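Local coordinates for protein cellulase (Soil metagenome, PDB 5I2U) that probably hydrolyses beta-1,4-glucosidic bonds of cellulose as a salt-tolerant glycoside hydrolase of family 5, at residues 283-286 / 292-295; 294-299 / 304-309; 157-162 / 247-252. All blocks are in the same frame, centred on the assembly; numbering follows the deposited sequence.

Contact 1: 283-286 / 292-295; sequences AWSV and TCSM
Ser285 uses both its backbone N and its O, bonded to Cys293 O and Met295 N, to fasten the last strand of a TIM barrel, 281-286, to the loop following it, an example of how an irregular segment can complete a strand end. Ser285 N gives its hydrogen to Cys293 O at 2.8 Å, with an N-H...O angle of 165°. Ser285 O in turn accepts Met295 N at 2.9 Å, the donor lying almost on the line of the carbonyl bond, and Ser294 CA adds a long C-H contact to the same oxygen. The peptide between Trp284 and Ser285 is cis, a feature known at this place in family 5 glycoside hydrolases. It turns the Trp284 C=O and the Ser285 N-H to the same side, so that Trp284 O lies 3.3 Å from Cys293 O although both are acceptors. Each has its own donor, for Trp284 O is bonded to Trp314 NE1 of the final helix. The hydroxyls are satisfied just beyond the two segments: Ser285 OG and Ser294 OG both bond to Ser287 OG, and Ser294 OG also meets Glu291 OE2.

Apolar side chains fill in around these bonds. Cys293 SG stands at the edge of the Trp284 indole, close to its plane and 3.7 Å from CD1, a sulfur-aromatic contact. Trp284 reaches this sulfur because its CG is anti to the backbone N (chi1 176°), which swings the ring end nearer the loop although CB points away from it. Met295, extended beyond CG, runs alongside the strand. It passes Val286 obliquely, with SD against CG2, and its methyl touches Ala283 CB. That methyl ends over the face of the cis peptide, with Met295 CE 3.5 Å from Trp284 C.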
# COMPACT_ATOMS: atom_id res chain seq x y z
N ALA A 283 -1.26 5.83 -4.05
CA ALA A 283 -1.35 5.84 -5.52
C ALA A 283 -0.21 5.03 -6.17
O ALA A 283 0.94 5.11 -5.72
CB ALA A 283 -1.37 7.26 -6.04
N TRP A 284 -0.54 4.30 -7.25
CA TRP A 284 0.39 3.43 -8.01
C TRP A 284 0.61 3.94 -9.45
O TRP A 284 -0.38 4.27 -10.11
CB TRP A 284 -0.23 2.04 -8.09
CG TRP A 284 0.47 0.99 -8.90
CD1 TRP A 284 0.38 0.78 -10.25
CD2 TRP A 284 1.37 -0.01 -8.41
NE1 TRP A 284 1.17 -0.27 -10.63
CE2 TRP A 284 1.78 -0.78 -9.52
CE3 TRP A 284 1.88 -0.32 -7.14
CZ2 TRP A 284 2.67 -1.86 -9.40
CZ3 TRP A 284 2.75 -1.39 -7.02
CH2 TRP A 284 3.13 -2.16 -8.14
N SER A 285 1.83 4.02 -10.00
CA SER A 285 3.11 3.64 -9.38
C SER A 285 4.20 4.63 -9.75
O SER A 285 4.20 5.22 -10.87
CB SER A 285 3.58 2.25 -9.83
OG SER A 285 3.67 2.12 -11.24
N VAL A 286 5.16 4.76 -8.84
CA VAL A 286 6.36 5.57 -9.05
C VAL A 286 7.30 4.70 -9.87
O VAL A 286 8.11 3.94 -9.32
CB VAL A 286 7.02 6.00 -7.74
CG1 VAL A 286 8.24 6.85 -8.02
CG2 VAL A 286 6.04 6.76 -6.85
N THR A 292 0.11 4.33 -18.67
CA THR A 292 -0.60 5.43 -18.01
C THR A 292 -0.34 5.50 -16.50
O THR A 292 -0.13 6.59 -15.96
CB THR A 292 -2.12 5.32 -18.28
OG1 THR A 292 -2.34 5.22 -19.68
CG2 THR A 292 -2.86 6.54 -17.73
N CYS A 293 -0.33 4.35 -15.82
CA CYS A 293 -0.10 4.31 -14.36
C CYS A 293 1.35 4.59 -13.89
O CYS A 293 1.56 4.75 -12.69
CB CYS A 293 -0.57 2.97 -13.76
SG CYS A 293 0.63 1.61 -13.89
N SER A 294 2.33 4.66 -14.80
CA SER A 294 3.74 4.93 -14.42
C SER A 294 3.88 6.43 -14.35
O SER A 294 3.70 7.11 -15.37
CB SER A 294 4.73 4.35 -15.44
OG SER A 294 5.17 3.05 -15.07
N MET A 295 4.18 6.95 -13.17
CA MET A 295 4.09 8.42 -12.94
C MET A 295 5.21 9.27 -13.54
O MET A 295 5.05 10.49 -13.64
CB MET A 295 4.03 8.69 -11.44
CG MET A 295 2.78 8.16 -10.77
SD MET A 295 2.87 8.20 -8.96
CE MET A 295 1.40 7.24 -8.57

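Contact 2: 294-299 / 304-309; sequences SMLLPR and GNWTED
Leu296 lies on the face of the Trp306 indole where two parts of the long loop meet that leads from the last strand of the TIM barrel to its closing helix, 313-325. The pair illustrates how a loop without regular secondary structure is held partly by side chains.

The apolar part is a CH-pi contact. Both methyls of Leu296 lie over one face of the indole: CD1 sits 3.8 Å from the centroid of the Trp306 six-membered ring and 19° off its normal, while CD2 rests nearer the ring junction, 3.6 Å from Trp306 CD2. The CG of Leu296 is anti to the carbonyl carbon (chi1 -57°), which carries the fork across the ring at about a right angle to the Trp306 side chain. Gly304 CA covers the opposite face toward the rim, so the indole is sandwiched within its own loop, and Trp78 of helix 73-81 packs edge-to-face with it. Further out, Leu297 CD1 makes a van der Waals contact with a backbone carbonyl oxygen, Asp309 O, at 3.3 Å.

The polar part begins at the indole nitrogen: Trp306 NE1 bonds to Ser301 O, in the link between the segments, which helps fix the rotation of the ring. The rest lies at the solvent-exposed surface. Arg299 is bent at chi3, and Asp309 OD2 lies at the edge of its guanidinium, in the guanidinium plane. Asp309 OD2 receives both Arg299 NH1, at 3.3 Å, and Arg299 NH2, at 3.4 Å; both bonds of this salt bridge are weak, and the two planar groups are only slightly tilted. Hydrogen bonding within 304-309 steadies the acid, since its other oxygen is taken by a hydroxyl: Thr307 OG1 donates to Asp309 OD1 at 2.6 Å, coming from above the carboxylate plane, 38° out of it.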
# COMPACT_ATOMS: atom_id res chain seq x y z
N SER A 294 2.33 4.66 -14.80
CA SER A 294 3.74 4.93 -14.42
C SER A 294 3.88 6.43 -14.35
O SER A 294 3.70 7.11 -15.37
CB SER A 294 4.73 4.35 -15.44
OG SER A 294 5.17 3.05 -15.07
N MET A 295 4.18 6.95 -13.17
CA MET A 295 4.09 8.42 -12.94
C MET A 295 5.21 9.27 -13.54
O MET A 295 5.05 10.49 -13.64
CB MET A 295 4.03 8.69 -11.44
CG MET A 295 2.78 8.16 -10.77
SD MET A 295 2.87 8.20 -8.96
CE MET A 295 1.40 7.24 -8.57
N LEU A 296 6.34 8.65 -13.91
CA LEU A 296 7.55 9.39 -14.32
C LEU A 296 8.02 9.03 -15.73
O LEU A 296 7.81 7.93 -16.20
CB LEU A 296 8.70 9.08 -13.36
CG LEU A 296 8.47 9.39 -11.88
CD1 LEU A 296 9.58 8.77 -11.03
CD2 LEU A 296 8.37 10.89 -11.64
N LEU A 297 8.67 9.98 -16.40
CA LEU A 297 9.38 9.69 -17.65
C LEU A 297 10.71 8.97 -17.35
O LEU A 297 11.30 9.20 -16.31
CB LEU A 297 9.69 10.97 -18.42
CG LEU A 297 8.51 11.78 -18.94
CD1 LEU A 297 9.04 12.95 -19.76
CD2 LEU A 297 7.57 10.93 -19.78
N PRO A 298 11.16 8.09 -18.27
CA PRO A 298 12.45 7.41 -18.09
C PRO A 298 13.64 8.33 -17.86
O PRO A 298 14.57 7.94 -17.18
CB PRO A 298 12.61 6.63 -19.40
CG PRO A 298 11.19 6.30 -19.77
CD PRO A 298 10.37 7.47 -19.35
N ARG A 299 13.59 9.54 -18.42
CA ARG A 299 14.63 10.55 -18.22
C ARG A 299 14.82 10.97 -16.78
O ARG A 299 15.88 11.46 -16.43
CB ARG A 299 14.29 11.78 -19.06
CG ARG A 299 15.33 12.90 -19.00
CD ARG A 299 15.21 13.82 -20.19
NE ARG A 299 13.84 14.29 -20.39
CZ ARG A 299 13.28 15.35 -19.80
NH1 ARG A 299 13.97 16.11 -18.94
NH2 ARG A 299 12.01 15.65 -20.07
N GLY A 304 15.35 11.60 -7.53
CA GLY A 304 14.31 12.60 -7.33
C GLY A 304 14.60 13.90 -8.07
O GLY A 304 15.18 13.87 -9.15
N ASN A 305 14.19 15.02 -7.47
CA ASN A 305 14.18 16.35 -8.09
C ASN A 305 13.41 16.41 -9.41
O ASN A 305 13.84 17.05 -10.36
CB ASN A 305 15.60 16.88 -8.27
CG ASN A 305 16.31 17.05 -6.96
OD1 ASN A 305 16.33 18.15 -6.40
ND2 ASN A 305 16.85 15.96 -6.43
N TRP A 306 12.27 15.73 -9.45
CA TRP A 306 11.48 15.64 -10.68
C TRP A 306 10.80 16.98 -10.92
O TRP A 306 9.86 17.34 -10.22
CB TRP A 306 10.45 14.48 -10.62
CG TRP A 306 11.07 13.17 -10.18
CD1 TRP A 306 12.25 12.63 -10.61
CD2 TRP A 306 10.56 12.28 -9.18
NE1 TRP A 306 12.49 11.44 -9.97
CE2 TRP A 306 11.48 11.20 -9.08
CE3 TRP A 306 9.42 12.28 -8.37
CZ2 TRP A 306 11.29 10.14 -8.19
CZ3 TRP A 306 9.22 11.22 -7.50
CH2 TRP A 306 10.17 10.16 -7.42
N THR A 307 11.30 17.71 -11.91
CA THR A 307 10.65 18.92 -12.41
C THR A 307 9.34 18.53 -13.12
O THR A 307 9.13 17.37 -13.49
CB THR A 307 11.56 19.66 -13.40
OG1 THR A 307 11.97 18.73 -14.40
CG2 THR A 307 12.79 20.21 -12.71
N GLU A 308 8.44 19.50 -13.30
CA GLU A 308 7.13 19.23 -13.91
C GLU A 308 7.14 18.47 -15.23
O GLU A 308 6.23 17.70 -15.49
CB GLU A 308 6.40 20.53 -14.17
CG GLU A 308 7.14 21.57 -15.04
CD GLU A 308 6.58 21.70 -16.46
OE1 GLU A 308 5.93 20.77 -16.96
OE2 GLU A 308 6.81 22.76 -17.08
N ASP A 309 8.14 18.73 -16.08
CA ASP A 309 8.26 18.05 -17.39
C ASP A 309 8.55 16.54 -17.29
O ASP A 309 8.31 15.80 -18.23
CB ASP A 309 9.33 18.73 -18.27
CG ASP A 309 10.68 18.88 -17.57
OD1 ASP A 309 10.74 19.53 -16.52
OD2 ASP A 309 11.68 18.36 -18.08

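Contact 3: 157-162 / 247-252; sequences IYEIWN and FVSECG. With GOL (glycerol), chain D.
Ser249 OG is gripped by two groups, donating to Glu159 OE2 at 2.6 Å and bonding to His222 NE2. The hydroxyl approaches from above the carboxylate plane, 52° out of it. Glu159 reaches across the inside of the TIM barrel as a fully extended chain (chi1 -174°, chi2 -179°), its other oxygen, OE1, held by a salt bridge to Arg89. The same arginine pairs with Glu250 OE1 and with Asn162 OD1, which explains how these two acceptors can lie 3.4 Å apart without bonding to each other. A glycerol, probably from the crystallisation liquor, bridges Asn162 and Glu250: its O3 gives a hydrogen to Glu250 OE1 at 2.8 Å, its O2 one to Glu250 OE2 at 2.8 Å, and Asn162 ND2 offers O3 a weak bond. Tyr224 OH also holds Glu250 OE2. Family 5 enzymes carry the acid/base just after the asparagine at the end of strand four and the nucleophile at the end of strand seven, so Glu163 and Glu250 probably fill these roles. Strands 156-159 and 246-252 approach each other across the barrel interior, with strands 192-194 and 217-224 between them on one arc, while helix 169-186 packs outside against Tyr158 and Ile160.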
# COMPACT_ATOMS: atom_id res chain seq x y z
N ILE A 157 4.21 -0.60 8.52
CA ILE A 157 2.96 -1.31 8.27
C ILE A 157 3.28 -2.52 7.39
O ILE A 157 4.06 -2.41 6.44
CB ILE A 157 1.93 -0.40 7.54
CG1 ILE A 157 1.62 0.83 8.40
CG2 ILE A 157 0.65 -1.15 7.19
CD1 ILE A 157 0.84 1.90 7.68
N TYR A 158 2.68 -3.67 7.69
CA TYR A 158 2.86 -4.90 6.89
C TYR A 158 1.66 -5.10 5.98
O TYR A 158 0.51 -4.91 6.41
CB TYR A 158 2.97 -6.11 7.82
CG TYR A 158 3.99 -5.94 8.93
CD1 TYR A 158 5.36 -6.00 8.66
CD2 TYR A 158 3.58 -5.72 10.24
CE1 TYR A 158 6.29 -5.84 9.69
CE2 TYR A 158 4.49 -5.57 11.27
CZ TYR A 158 5.85 -5.63 11.00
OH TYR A 158 6.75 -5.47 12.02
N GLU A 159 1.92 -5.49 4.73
CA GLU A 159 0.85 -5.84 3.82
C GLU A 159 1.15 -7.24 3.29
O GLU A 159 2.02 -7.44 2.46
CB GLU A 159 0.74 -4.84 2.69
CG GLU A 159 -0.46 -5.10 1.80
CD GLU A 159 -0.58 -4.13 0.66
OE1 GLU A 159 0.22 -3.18 0.61
OE2 GLU A 159 -1.49 -4.31 -0.18
N ILE A 160 0.38 -8.20 3.78
CA ILE A 160 0.81 -9.60 3.75
C ILE A 160 0.57 -10.34 2.43
O ILE A 160 1.18 -11.38 2.19
CB ILE A 160 0.24 -10.40 4.95
CG1 ILE A 160 -1.28 -10.49 4.94
CG2 ILE A 160 0.70 -9.75 6.25
CD1 ILE A 160 -1.82 -11.50 5.92
N TRP A 161 -0.29 -9.80 1.57
CA TRP A 161 -0.57 -10.43 0.28
C TRP A 161 -1.22 -9.40 -0.63
O TRP A 161 -2.44 -9.15 -0.53
CB TRP A 161 -1.48 -11.65 0.48
CG TRP A 161 -1.68 -12.49 -0.73
CD1 TRP A 161 -1.32 -12.21 -2.03
CD2 TRP A 161 -2.34 -13.76 -0.77
NE1 TRP A 161 -1.71 -13.23 -2.86
CE2 TRP A 161 -2.34 -14.19 -2.12
CE3 TRP A 161 -2.94 -14.57 0.20
CZ2 TRP A 161 -2.89 -15.42 -2.52
CZ3 TRP A 161 -3.50 -15.78 -0.19
CH2 TRP A 161 -3.47 -16.19 -1.54
N ASN A 162 -0.41 -8.82 -1.51
CA ASN A 162 -0.83 -7.70 -2.36
C ASN A 162 -2.23 -7.87 -2.96
O ASN A 162 -3.16 -7.16 -2.59
CB ASN A 162 0.18 -7.48 -3.48
CG ASN A 162 -0.33 -6.52 -4.56
OD1 ASN A 162 -0.91 -5.49 -4.25
ND2 ASN A 162 -0.14 -6.89 -5.80
N PHE A 247 -8.31 -0.04 4.16
CA PHE A 247 -7.16 0.78 3.80
C PHE A 247 -6.89 0.52 2.33
O PHE A 247 -6.66 -0.63 1.93
CB PHE A 247 -5.96 0.35 4.66
CG PHE A 247 -4.75 1.24 4.56
CD1 PHE A 247 -4.01 1.33 3.39
CD2 PHE A 247 -4.32 1.96 5.68
CE1 PHE A 247 -2.89 2.16 3.32
CE2 PHE A 247 -3.20 2.78 5.61
CZ PHE A 247 -2.48 2.87 4.43
N VAL A 248 -6.92 1.57 1.51
CA VAL A 248 -6.59 1.46 0.08
C VAL A 248 -5.05 1.46 -0.10
O VAL A 248 -4.42 2.53 -0.15
CB VAL A 248 -7.27 2.58 -0.72
CG1 VAL A 248 -6.80 2.62 -2.17
CG2 VAL A 248 -8.79 2.42 -0.66
N SER A 249 -4.45 0.27 -0.16
CA SER A 249 -2.99 0.15 -0.23
C SER A 249 -2.46 0.31 -1.66
O SER A 249 -1.25 0.46 -1.87
CB SER A 249 -2.52 -1.17 0.38
OG SER A 249 -3.05 -2.27 -0.32
N GLU A 250 -3.37 0.29 -2.64
CA GLU A 250 -2.98 0.56 -4.02
C GLU A 250 -4.17 1.07 -4.80
O GLU A 250 -5.26 0.50 -4.72
CB GLU A 250 -2.49 -0.72 -4.67
CG GLU A 250 -1.77 -0.52 -5.97
CD GLU A 250 -1.47 -1.84 -6.63
OE1 GLU A 250 -0.63 -2.60 -6.08
OE2 GLU A 250 -2.08 -2.11 -7.68
N CYS A 251 -3.97 2.16 -5.53
CA CYS A 251 -4.99 2.67 -6.42
C CYS A 251 -4.42 3.54 -7.51
O CYS A 251 -3.28 4.01 -7.42
CB CYS A 251 -6.08 3.45 -5.65
SG CYS A 251 -5.56 4.97 -4.82
N GLY A 252 -5.24 3.78 -8.52
CA GLY A 252 -4.86 4.69 -9.60
C GLY A 252 -6.00 5.26 -10.41
O GLY A 252 -7.17 4.87 -10.25
C1 GOL D . -1.29 -3.01 -11.50
O1 GOL D . -1.78 -3.53 -12.74
C2 GOL D . -1.41 -4.06 -10.40
O2 GOL D . -2.67 -3.87 -9.73
C3 GOL D . -0.24 -3.91 -9.43
O3 GOL D . -0.52 -4.49 -8.14

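In the fold
The three contacts run outward from the barrel interior to its rim. Contact 3 lies about 3 Å from the centre of the chain, contact 1 about 13 Å and contact 2 about 21 Å, each measured from its own centre. Neighbouring strands couple contacts 1 and 3: Trp284 N lies 2.8 Å from Cys251 O, a probable hydrogen bond, and Trp284 CE3 packs 3.6 Å from Glu250 OE1, so the indole borders the probable catalytic pocket and the glycerol in it. Contacts 1 and 2 share Ser294 and Met295 and meet where Val286 CG1 comes within 3.8 Å of Leu296 CD1. Contact 2 does not touch contact 3, their nearest atoms being about 6 Å apart.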